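Local coordinates for intracellular protein transport protein USO1 (Saccharomyces cerevisiae S288c, PDB 6LSU) that tethers membranes in ER-to-Golgi protein transport, the chain here being the globular head that precedes a long coiled-coil tail, at residues F238-I241 with E242-G246; Q707-N710 with E711-R715; N322-T325 with T326-Q329; T166-L169 with L170-V173. All coordinates share one frame; numbering follows the deposited sequence.

Interaction 1. Residues F238-I241 with E242-G246; sequences FSII and EEEGG
The carbonyl oxygen of Ile-241 is gripped from two places in the turn that ends its helix. Gly-246 N gives it the stronger bond, 2.8 Å to Ile-241 O, coming from above the carbonyl plane, 36° out of it, while Glu-244 N adds a weak one to the same oxygen. The Gly-246 bond, reaching back five residues, belongs to a Schellman motif, made possible by the positive phi of Gly-245 (104°). At those backbone angles any side chain at Gly-245 would collide with the preceding carbonyl oxygen. Just before this the bonds are regular i to i+4: Glu-243 N meets Ser-239 O at 2.7 Å, and Glu-244 N meets Ile-240 O at 2.8 Å, so that Glu-244 N is shared between Ile-240 O and, weakly, Ile-241 O.

Among the side chains, CG2 of Ile-241 stands anti to the backbone N and approaches Gly-246 CA at 3.8 Å, a methyl laid on the returning main chain. The contact lies in ARM 4, and Ile-240 and Ile-241 also pack on Cys-256 of helix 251-264. Glu-244, bent at chi2, keeps CG 3.5 Å from Ile-240 O, and its OE2 forms a salt bridge with Arg-207.

Three consecutive glutamates thus sit at the C-terminal end of a helix, where the dipole would be expected to disfavour negative charge; the arginine probably offsets part of that cost.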
loop_
_atom_site.group_PDB
_atom_site.type_symbol
_atom_site.label_atom_id
_atom_site.label_comp_id
_atom_site.label_asym_id
_atom_site.label_seq_id
_atom_site.Cartn_x
_atom_site.Cartn_y
_atom_site.Cartn_z
ATOM N N PHE A 238 -22.608 4.770 -2.669
ATOM C CA PHE A 238 -22.930 3.373 -2.259
ATOM C C PHE A 238 -24.177 2.822 -2.967
ATOM O O PHE A 238 -24.142 1.639 -3.331
ATOM C CB PHE A 238 -23.038 3.180 -0.740
ATOM C CG PHE A 238 -21.690 2.936 -0.094
ATOM C CD1 PHE A 238 -20.965 1.802 -0.425
ATOM C CD2 PHE A 238 -21.100 3.869 0.746
ATOM C CE1 PHE A 238 -19.700 1.593 0.093
ATOM C CE2 PHE A 238 -19.836 3.642 1.268
ATOM C CZ PHE A 238 -19.143 2.501 0.935
ATOM N N SER A 239 -25.206 3.622 -3.266
ATOM C CA SER A 239 -26.394 3.089 -4.000
ATOM C C SER A 239 -25.961 2.849 -5.427
ATOM O O SER A 239 -26.343 1.813 -5.959
ATOM C CB SER A 239 -27.611 3.953 -3.955
ATOM O OG SER A 239 -27.490 4.892 -2.900
ATOM N N ILE A 240 -25.164 3.748 -6.011
ATOM C CA ILE A 240 -24.683 3.553 -7.414
ATOM C C ILE A 240 -23.877 2.246 -7.446
ATOM O O ILE A 240 -24.129 1.421 -8.304
ATOM C CB ILE A 240 -23.873 4.765 -7.908
ATOM C CG1 ILE A 240 -24.685 6.056 -7.842
ATOM C CG2 ILE A 240 -23.354 4.487 -9.321
ATOM C CD1 ILE A 240 -23.916 7.277 -8.260
ATOM N N ILE A 241 -22.926 2.077 -6.509
ATOM C CA ILE A 241 -22.096 0.850 -6.393
ATOM C C ILE A 241 -23.037 -0.366 -6.305
ATOM O O ILE A 241 -22.841 -1.292 -7.120
ATOM C CB ILE A 241 -21.115 0.927 -5.205
ATOM C CG1 ILE A 241 -20.023 1.984 -5.439
ATOM C CG2 ILE A 241 -20.487 -0.464 -4.902
ATOM C CD1 ILE A 241 -19.304 2.404 -4.208
ATOM N N GLU A 242 -24.022 -0.393 -5.389
ATOM C CA GLU A 242 -24.907 -1.589 -5.304
ATOM C C GLU A 242 -25.757 -1.743 -6.574
ATOM O O GLU A 242 -25.872 -2.872 -7.060
ATOM C CB GLU A 242 -25.785 -1.668 -4.060
ATOM C CG GLU A 242 -26.070 -3.134 -3.677
ATOM C CD GLU A 242 -24.936 -4.172 -3.774
ATOM O OE1 GLU A 242 -23.789 -3.903 -3.282
ATOM O OE2 GLU A 242 -25.199 -5.266 -4.344
ATOM N N GLU A 243 -26.237 -0.641 -7.136
ATOM C CA GLU A 243 -27.016 -0.600 -8.403
ATOM C C GLU A 243 -26.168 -1.171 -9.562
ATOM O O GLU A 243 -26.725 -1.922 -10.404
ATOM C CB GLU A 243 -27.488 0.842 -8.595
ATOM C CG GLU A 243 -28.771 1.005 -9.368
ATOM C CD GLU A 243 -28.996 2.475 -9.712
ATOM O OE1 GLU A 243 -28.896 3.347 -8.788
ATOM O OE2 GLU A 243 -29.185 2.756 -10.909
ATOM N N GLU A 244 -24.849 -0.952 -9.602
ATOM C CA GLU A 244 -24.001 -1.471 -10.727
ATOM C C GLU A 244 -23.418 -2.874 -10.465
ATOM O O GLU A 244 -22.709 -3.384 -11.349
ATOM C CB GLU A 244 -22.915 -0.452 -11.029
ATOM C CG GLU A 244 -23.479 0.803 -11.661
ATOM C CD GLU A 244 -24.075 0.576 -13.041
ATOM O OE1 GLU A 244 -23.393 -0.089 -13.875
ATOM O OE2 GLU A 244 -25.196 1.108 -13.294
ATOM N N GLY A 245 -23.695 -3.485 -9.310
ATOM C CA GLY A 245 -23.288 -4.870 -9.014
ATOM C C GLY A 245 -22.109 -4.973 -8.075
ATOM O O GLY A 245 -21.452 -6.009 -8.090
ATOM N N GLY A 246 -21.828 -3.940 -7.289
ATOM C CA GLY A 246 -20.772 -3.980 -6.266
ATOM C C GLY A 246 -19.404 -4.210 -6.885
ATOM O O GLY A 246 -19.103 -3.662 -7.974
#

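Interaction 2. Residues Q707-N710 with E711-R715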
loop_
_atom_site.group_PDB
_atom_site.type_symbol
_atom_site.label_atom_id
_atom_site.label_comp_id
_atom_site.label_asym_id
_atom_site.label_seq_id
_atom_site.Cartn_x
_atom_site.Cartn_y
_atom_site.Cartn_z
ATOM N N GLN A 707 19.295 -0.983 12.466
ATOM C CA GLN A 707 19.132 0.237 13.292
ATOM C C GLN A 707 20.201 0.149 14.378
ATOM O O GLN A 707 20.875 1.171 14.697
ATOM C CB GLN A 707 17.731 0.350 13.904
ATOM C CG GLN A 707 16.697 1.084 13.056
ATOM C CD GLN A 707 15.303 0.789 13.560
ATOM O OE1 GLN A 707 14.936 1.158 14.675
ATOM N NE2 GLN A 707 14.532 0.081 12.752
ATOM N N LEU A 708 20.329 -1.040 14.967
ATOM C CA LEU A 708 21.310 -1.265 16.061
ATOM C C LEU A 708 22.736 -0.990 15.533
ATOM O O LEU A 708 23.461 -0.223 16.153
ATOM C CB LEU A 708 21.184 -2.695 16.560
ATOM C CG LEU A 708 22.237 -3.060 17.603
ATOM C CD1 LEU A 708 21.869 -2.451 18.949
ATOM C CD2 LEU A 708 22.408 -4.563 17.722
ATOM N N PHE A 709 23.112 -1.558 14.391
ATOM C CA PHE A 709 24.464 -1.372 13.839
ATOM C C PHE A 709 24.697 0.126 13.622
ATOM O O PHE A 709 25.620 0.695 14.250
ATOM C CB PHE A 709 24.680 -2.186 12.568
ATOM C CG PHE A 709 26.069 -2.010 12.038
ATOM C CD1 PHE A 709 27.155 -2.562 12.701
ATOM C CD2 PHE A 709 26.299 -1.223 10.930
ATOM C CE1 PHE A 709 28.441 -2.386 12.215
ATOM C CE2 PHE A 709 27.584 -1.038 10.452
ATOM C CZ PHE A 709 28.653 -1.612 11.101
ATOM N N ASN A 710 23.868 0.752 12.773
ATOM C CA ASN A 710 24.018 2.184 12.402
ATOM C C ASN A 710 24.067 3.063 13.662
ATOM O O ASN A 710 24.829 3.984 13.671
ATOM C CB ASN A 710 22.955 2.619 11.401
ATOM C CG ASN A 710 23.144 1.970 10.041
ATOM O OD1 ASN A 710 24.242 1.541 9.709
ATOM N ND2 ASN A 710 22.089 1.896 9.245
ATOM N N GLU A 711 23.328 2.756 14.718
ATOM C CA GLU A 711 23.215 3.644 15.899
ATOM C C GLU A 711 24.422 3.463 16.830
ATOM O O GLU A 711 24.622 4.373 17.678
ATOM C CB GLU A 711 21.878 3.405 16.609
ATOM C CG GLU A 711 20.712 4.084 15.904
ATOM C CD GLU A 711 19.325 3.785 16.450
ATOM O OE1 GLU A 711 19.224 3.379 17.645
ATOM O OE2 GLU A 711 18.345 3.961 15.676
ATOM N N ASN A 712 25.168 2.349 16.721
ATOM C CA ASN A 712 26.389 2.108 17.547
ATOM C C ASN A 712 27.591 1.702 16.695
ATOM O O ASN A 712 28.456 0.978 17.212
ATOM C CB ASN A 712 26.189 1.010 18.589
ATOM C CG ASN A 712 24.891 1.183 19.320
ATOM O OD1 ASN A 712 24.861 1.877 20.343
ATOM N ND2 ASN A 712 23.836 0.574 18.778
ATOM N N ILE A 713 27.710 2.193 15.474
ATOM C CA ILE A 713 28.818 1.731 14.594
ATOM C C ILE A 713 30.159 2.099 15.223
ATOM O O ILE A 713 31.082 1.276 15.119
ATOM C CB ILE A 713 28.701 2.267 13.167
ATOM C CG1 ILE A 713 29.848 1.729 12.314
ATOM C CG2 ILE A 713 28.650 3.778 13.164
ATOM C CD1 ILE A 713 29.614 1.851 10.842
ATOM N N TYR A 714 30.284 3.267 15.854
ATOM C CA TYR A 714 31.556 3.687 16.491
ATOM C C TYR A 714 31.896 2.705 17.607
ATOM O O TYR A 714 32.983 2.114 17.559
ATOM C CB TYR A 714 31.485 5.113 17.028
ATOM C CG TYR A 714 32.714 5.554 17.774
ATOM C CD1 TYR A 714 33.864 5.941 17.099
ATOM C CD2 TYR A 714 32.727 5.578 19.160
ATOM C CE1 TYR A 714 34.991 6.366 17.785
ATOM C CE2 TYR A 714 33.850 5.991 19.862
ATOM C CZ TYR A 714 34.976 6.391 19.171
ATOM O OH TYR A 714 36.061 6.786 19.885
ATOM N N ARG A 715 30.979 2.526 18.555
ATOM C CA ARG A 715 31.147 1.598 19.701
ATOM C C ARG A 715 31.561 0.202 19.208
ATOM O O ARG A 715 32.363 -0.397 19.886
ATOM C CB ARG A 715 29.866 1.499 20.535
ATOM C CG ARG A 715 30.109 0.900 21.912
ATOM C CD ARG A 715 28.832 0.683 22.698
ATOM N NE ARG A 715 29.097 0.157 24.028
ATOM C CZ ARG A 715 28.224 0.155 25.027
ATOM N NH1 ARG A 715 27.006 0.631 24.842
ATOM N NH2 ARG A 715 28.544 -0.343 26.211
#
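Asn-712 and Leu-708 come together through their first torsions: CG of Asn-712 lies beside its own backbone N (chi1 -46°), turning the amide back along the chain, and CG of Leu-708 is anti to its N (175°), which sets CD1 3.6 Å from Asn-712 ND2. That nitrogen donates to Leu-708 O at 2.8 Å, with the oxygen 18° out of the amide plane. This is the firm bond to that carbonyl; the backbone nitrogens of Glu-711 and Asn-712 add only weak secondary ones, their main acceptors being Gln-707 O and Phe-709 O. A leucine in place of Asn-712 would probably leave Leu-708 O with these two weak bonds alone from this turn and the local bend less firmly held.

One residue on, Phe-709 and Ile-713 both extend anti to their backbone nitrogens. CD1 of the isoleucine reaches CE2 and CZ of the ring, both at 3.6 Å, while its CB stands over one face. The ring is also met edge-to-face by Phe-670 and Phe-676.

Asn-712 leaves helical phi/psi between helices 703-711 and 713-717, at the N-cap position of the second but without a side-chain capping bond: a one-residue break between two consecutive helices near the end of the head region.

Interaction 3. Residues N322-T325 with T326-Q329; sequences NTVT and TKHQ
Val-324 packs closely against His-328, whereas the other side of this first helical turn is bridged by water. On the packed side, CB of Val-324 lies over one face of the imidazole, 3.4 Å from CE1, with CG2 near CE1 and CG1 near NE2. The Val-324 carbonyl oxygen sits above that plane too, offset toward the rim, while accepting a nearly straight bond from His-328 N (2.7 Å, 171°). CG of His-328 is anti to its carbonyl carbon (chi1 -69°), which folds the ring back over Val-324; Thr-272 and Leu-275 of helix 268-276 touch it from outside the turn. Were His-328 reduced to alanine, the face against Val-324 would probably be lost and Thr-317 O would lose its weak bond from ND1.

Next along, Thr-325 CG2 meets Gln-329 CD at 3.8 Å. The amide of that glutamine is tied at both ends, through NE2 to Asn-364 O and through OE1 to Asn-369.

On the looser side, a water accepts from Thr-326 N at 3.1 Å and donates to Thr-323 O at 2.9 Å. It thus stands in for a direct bond between these two backbone groups: the Thr-326 N-H, at the start of helix 325-333 in ARM 6, is satisfied by a water.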
loop_
_atom_site.group_PDB
_atom_site.type_symbol
_atom_site.label_atom_id
_atom_site.label_comp_id
_atom_site.label_asym_id
_atom_site.label_seq_id
_atom_site.Cartn_x
_atom_site.Cartn_y
_atom_site.Cartn_z
ATOM N N ASN A 322 -2.289 10.062 13.489
ATOM C CA ASN A 322 -3.442 10.997 13.637
ATOM C C ASN A 322 -4.072 10.774 15.012
ATOM O O ASN A 322 -3.958 9.639 15.536
ATOM C CB ASN A 322 -4.529 10.816 12.577
ATOM C CG ASN A 322 -3.992 10.911 11.171
ATOM O OD1 ASN A 322 -2.778 10.920 10.970
ATOM N ND2 ASN A 322 -4.886 10.964 10.200
ATOM N N THR A 323 -4.718 11.806 15.562
ATOM C CA THR A 323 -5.311 11.786 16.930
ATOM C C THR A 323 -6.591 10.936 16.918
ATOM O O THR A 323 -6.905 10.341 17.980
ATOM C CB THR A 323 -5.515 13.208 17.482
ATOM O OG1 THR A 323 -6.125 14.024 16.481
ATOM C CG2 THR A 323 -4.218 13.856 17.929
ATOM N N VAL A 324 -7.243 10.794 15.755
ATOM C CA VAL A 324 -8.580 10.134 15.621
ATOM C C VAL A 324 -8.435 8.619 15.391
ATOM O O VAL A 324 -9.473 7.909 15.450
ATOM C CB VAL A 324 -9.433 10.764 14.501
ATOM C CG1 VAL A 324 -10.738 11.319 15.042
ATOM C CG2 VAL A 324 -8.674 11.809 13.709
ATOM N N THR A 325 -7.210 8.147 15.157
ATOM C CA THR A 325 -6.896 6.752 14.768
ATOM C C THR A 325 -7.570 5.790 15.736
ATOM O O THR A 325 -8.320 4.864 15.263
ATOM C CB THR A 325 -5.389 6.528 14.717
ATOM O OG1 THR A 325 -4.942 7.444 13.721
ATOM C CG2 THR A 325 -5.042 5.094 14.389
ATOM N N THR A 326 -7.304 5.971 17.025
ATOM C CA THR A 326 -7.885 5.074 18.044
ATOM C C THR A 326 -9.393 5.065 17.857
ATOM O O THR A 326 -9.942 3.941 17.823
ATOM C CB THR A 326 -7.442 5.466 19.438
ATOM O OG1 THR A 326 -6.010 5.428 19.352
ATOM C CG2 THR A 326 -7.981 4.529 20.507
ATOM N N LYS A 327 -10.004 6.263 17.718
ATOM C CA LYS A 327 -11.459 6.436 17.601
ATOM C C LYS A 327 -11.884 5.596 16.400
ATOM O O LYS A 327 -12.768 4.706 16.570
ATOM C CB LYS A 327 -11.828 7.928 17.540
ATOM C CG LYS A 327 -13.318 8.254 17.632
ATOM C CD LYS A 327 -13.899 8.909 16.378
ATOM C CE LYS A 327 -15.356 9.325 16.509
ATOM N NZ LYS A 327 -16.235 8.176 16.851
ATOM N N HIS A 328 -11.302 5.885 15.232
ATOM C CA HIS A 328 -11.598 5.180 13.960
ATOM C C HIS A 328 -11.402 3.672 14.150
ATOM O O HIS A 328 -12.322 2.931 13.754
ATOM C CB HIS A 328 -10.714 5.709 12.837
ATOM C CG HIS A 328 -11.048 7.103 12.436
ATOM N ND1 HIS A 328 -10.106 7.972 11.910
ATOM C CD2 HIS A 328 -12.180 7.823 12.590
ATOM C CE1 HIS A 328 -10.658 9.149 11.714
ATOM N NE2 HIS A 328 -11.928 9.076 12.120
ATOM N N GLN A 329 -10.245 3.255 14.724
ATOM C CA GLN A 329 -9.910 1.837 14.962
ATOM C C GLN A 329 -11.092 1.210 15.714
ATOM O O GLN A 329 -11.686 0.211 15.202
ATOM C CB GLN A 329 -8.590 1.670 15.701
ATOM C CG GLN A 329 -7.348 1.684 14.812
ATOM C CD GLN A 329 -6.097 1.712 15.661
ATOM O OE1 GLN A 329 -6.096 2.302 16.752
ATOM N NE2 GLN A 329 -5.079 0.982 15.207
HETATM O O HOH W 1 -5.307 7.956 18.225
#

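Interaction 4. Residues T166-L169 with L170-V173; sequences TIQL and LEAV
Leu-170 and Thr-166 are joined first by the backbone: Leu-170 N donates to Thr-166 O at 3.0 Å. Glu-171 N to Ile-167 O follows at 2.9 Å, and Ala-172 and Val-173 continue the same i to i+4 ladder onto Gln-168 and Leu-169.

Aliphatic carbons lie against these carbonyls. Leu-170 CG comes within 3.4 Å of Thr-166 O, and Ala-172 CB lies 3.2 Å from Leu-169 O. CG1 of Val-173, anti to its carbonyl carbon, approaches that same Leu-169 oxygen at 3.3 Å.

This is the second half of helix 160-174 in ARM 2, all eight residues buried, as in the helix-packed solenoid of armadillo repeats. Several neighbouring helices surround it: Leu-169 faces Leu-85, Ile-88 and Leu-89 of helix 78-91, Ile-167 and Leu-170 pack on Ile-206 and Leu-213 of helix 204-218, and Leu-151 and Ile-148 of helix 145-154 meet Leu-169 and Leu-170.

The remaining contacts are polar ends against apolar groups. With CG of Glu-171 beside its backbone N (chi1 -79°) and the chain extended beyond, the carboxylate runs back along the helix, and OE2 reaches CG2 of Ile-167 at 3.9 Å and CG of Gln-168 at 4.0 Å. The planes of the Gln-168 amide and this carboxylate are inclined by 22°. OE1 of Glu-171 is hydrogen-bonded to Ser-110 OG, while OE2 lies close to the carboxylate of Glu-209, a like-charge approach that might raise the affinity of one of them for a proton.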
loop_
_atom_site.group_PDB
_atom_site.type_symbol
_atom_site.label_atom_id
_atom_site.label_comp_id
_atom_site.label_asym_id
_atom_site.label_seq_id
_atom_site.Cartn_x
_atom_site.Cartn_y
_atom_site.Cartn_z
ATOM N N THR A 166 -21.679 19.796 -20.966
ATOM C CA THR A 166 -21.230 20.792 -19.948
ATOM C C THR A 166 -20.261 20.132 -18.956
ATOM O O THR A 166 -19.181 20.693 -18.699
ATOM C CB THR A 166 -22.463 21.428 -19.319
ATOM O OG1 THR A 166 -23.176 22.041 -20.390
ATOM C CG2 THR A 166 -22.123 22.435 -18.256
ATOM N N ILE A 167 -20.647 18.979 -18.420
ATOM C CA ILE A 167 -19.816 18.126 -17.522
ATOM C C ILE A 167 -18.486 17.866 -18.225
ATOM O O ILE A 167 -17.437 18.114 -17.649
ATOM C CB ILE A 167 -20.514 16.793 -17.188
ATOM C CG1 ILE A 167 -21.764 17.010 -16.340
ATOM C CG2 ILE A 167 -19.544 15.884 -16.466
ATOM C CD1 ILE A 167 -22.533 15.741 -16.036
ATOM N N GLN A 168 -18.548 17.386 -19.466
ATOM C CA GLN A 168 -17.346 17.015 -20.246
ATOM C C GLN A 168 -16.456 18.242 -20.423
ATOM O O GLN A 168 -15.210 18.071 -20.234
ATOM C CB GLN A 168 -17.746 16.390 -21.579
ATOM C CG GLN A 168 -18.360 15.025 -21.380
ATOM C CD GLN A 168 -18.925 14.402 -22.644
ATOM O OE1 GLN A 168 -19.545 15.044 -23.483
ATOM N NE2 GLN A 168 -18.743 13.098 -22.753
ATOM N N LEU A 169 -17.032 19.418 -20.731
ATOM C CA LEU A 169 -16.232 20.641 -21.007
ATOM C C LEU A 169 -15.502 21.045 -19.726
ATOM O O LEU A 169 -14.294 21.312 -19.790
ATOM C CB LEU A 169 -17.116 21.772 -21.545
ATOM C CG LEU A 169 -16.363 23.021 -22.010
ATOM C CD1 LEU A 169 -15.301 22.678 -23.047
ATOM C CD2 LEU A 169 -17.340 24.049 -22.556
ATOM N N LEU A 170 -16.204 21.014 -18.601
ATOM C CA LEU A 170 -15.620 21.269 -17.258
ATOM C C LEU A 170 -14.522 20.272 -16.897
ATOM O O LEU A 170 -13.547 20.698 -16.222
ATOM C CB LEU A 170 -16.748 21.209 -16.229
ATOM C CG LEU A 170 -17.603 22.471 -16.249
ATOM C CD1 LEU A 170 -18.717 22.373 -15.220
ATOM C CD2 LEU A 170 -16.727 23.712 -16.004
ATOM N N GLU A 171 -14.690 18.998 -17.261
ATOM C CA GLU A 171 -13.622 17.991 -17.056
ATOM C C GLU A 171 -12.404 18.423 -17.882
ATOM O O GLU A 171 -11.308 18.266 -17.421
ATOM C CB GLU A 171 -14.056 16.578 -17.482
ATOM C CG GLU A 171 -14.933 15.819 -16.521
ATOM C CD GLU A 171 -15.336 14.482 -17.164
ATOM O OE1 GLU A 171 -14.642 13.451 -16.930
ATOM O OE2 GLU A 171 -16.286 14.467 -17.980
ATOM N N ALA A 172 -12.601 18.875 -19.108
ATOM C CA ALA A 172 -11.500 19.300 -20.005
ATOM C C ALA A 172 -10.720 20.459 -19.377
ATOM O O ALA A 172 -9.471 20.409 -19.333
ATOM C CB ALA A 172 -12.061 19.660 -21.339
ATOM N N VAL A 173 -11.417 21.451 -18.820
ATOM C CA VAL A 173 -10.705 22.615 -18.225
ATOM C C VAL A 173 -10.089 22.182 -16.883
ATOM O O VAL A 173 -9.022 22.701 -16.559
ATOM C CB VAL A 173 -11.597 23.867 -18.139
ATOM C CG1 VAL A 173 -12.398 24.041 -19.427
ATOM C CG2 VAL A 173 -12.489 23.878 -16.930
#

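Along the chain the order is interaction 4, interaction 1, interaction 3 and interaction 2, and each occupies a different part of the fold: helix 160-174, helix 233-244, the loop leading into helix 325-333 and its first turn, and the pair 703-711 and 713-717. The first three belong to ARM 2, ARM 4 and ARM 6. Interactions 4 and 1 have centres about 25 Å apart, interactions 1 and 3 about 28 Å, and interactions 3 and 2 about 34 Å; no two touch. Interaction 2 lies across the centre of the chain from both 1 and 4, its centre about 57 Å from that of interaction 4. The four therefore sample an elongated helical head from its N-terminal repeats to its C-terminal part.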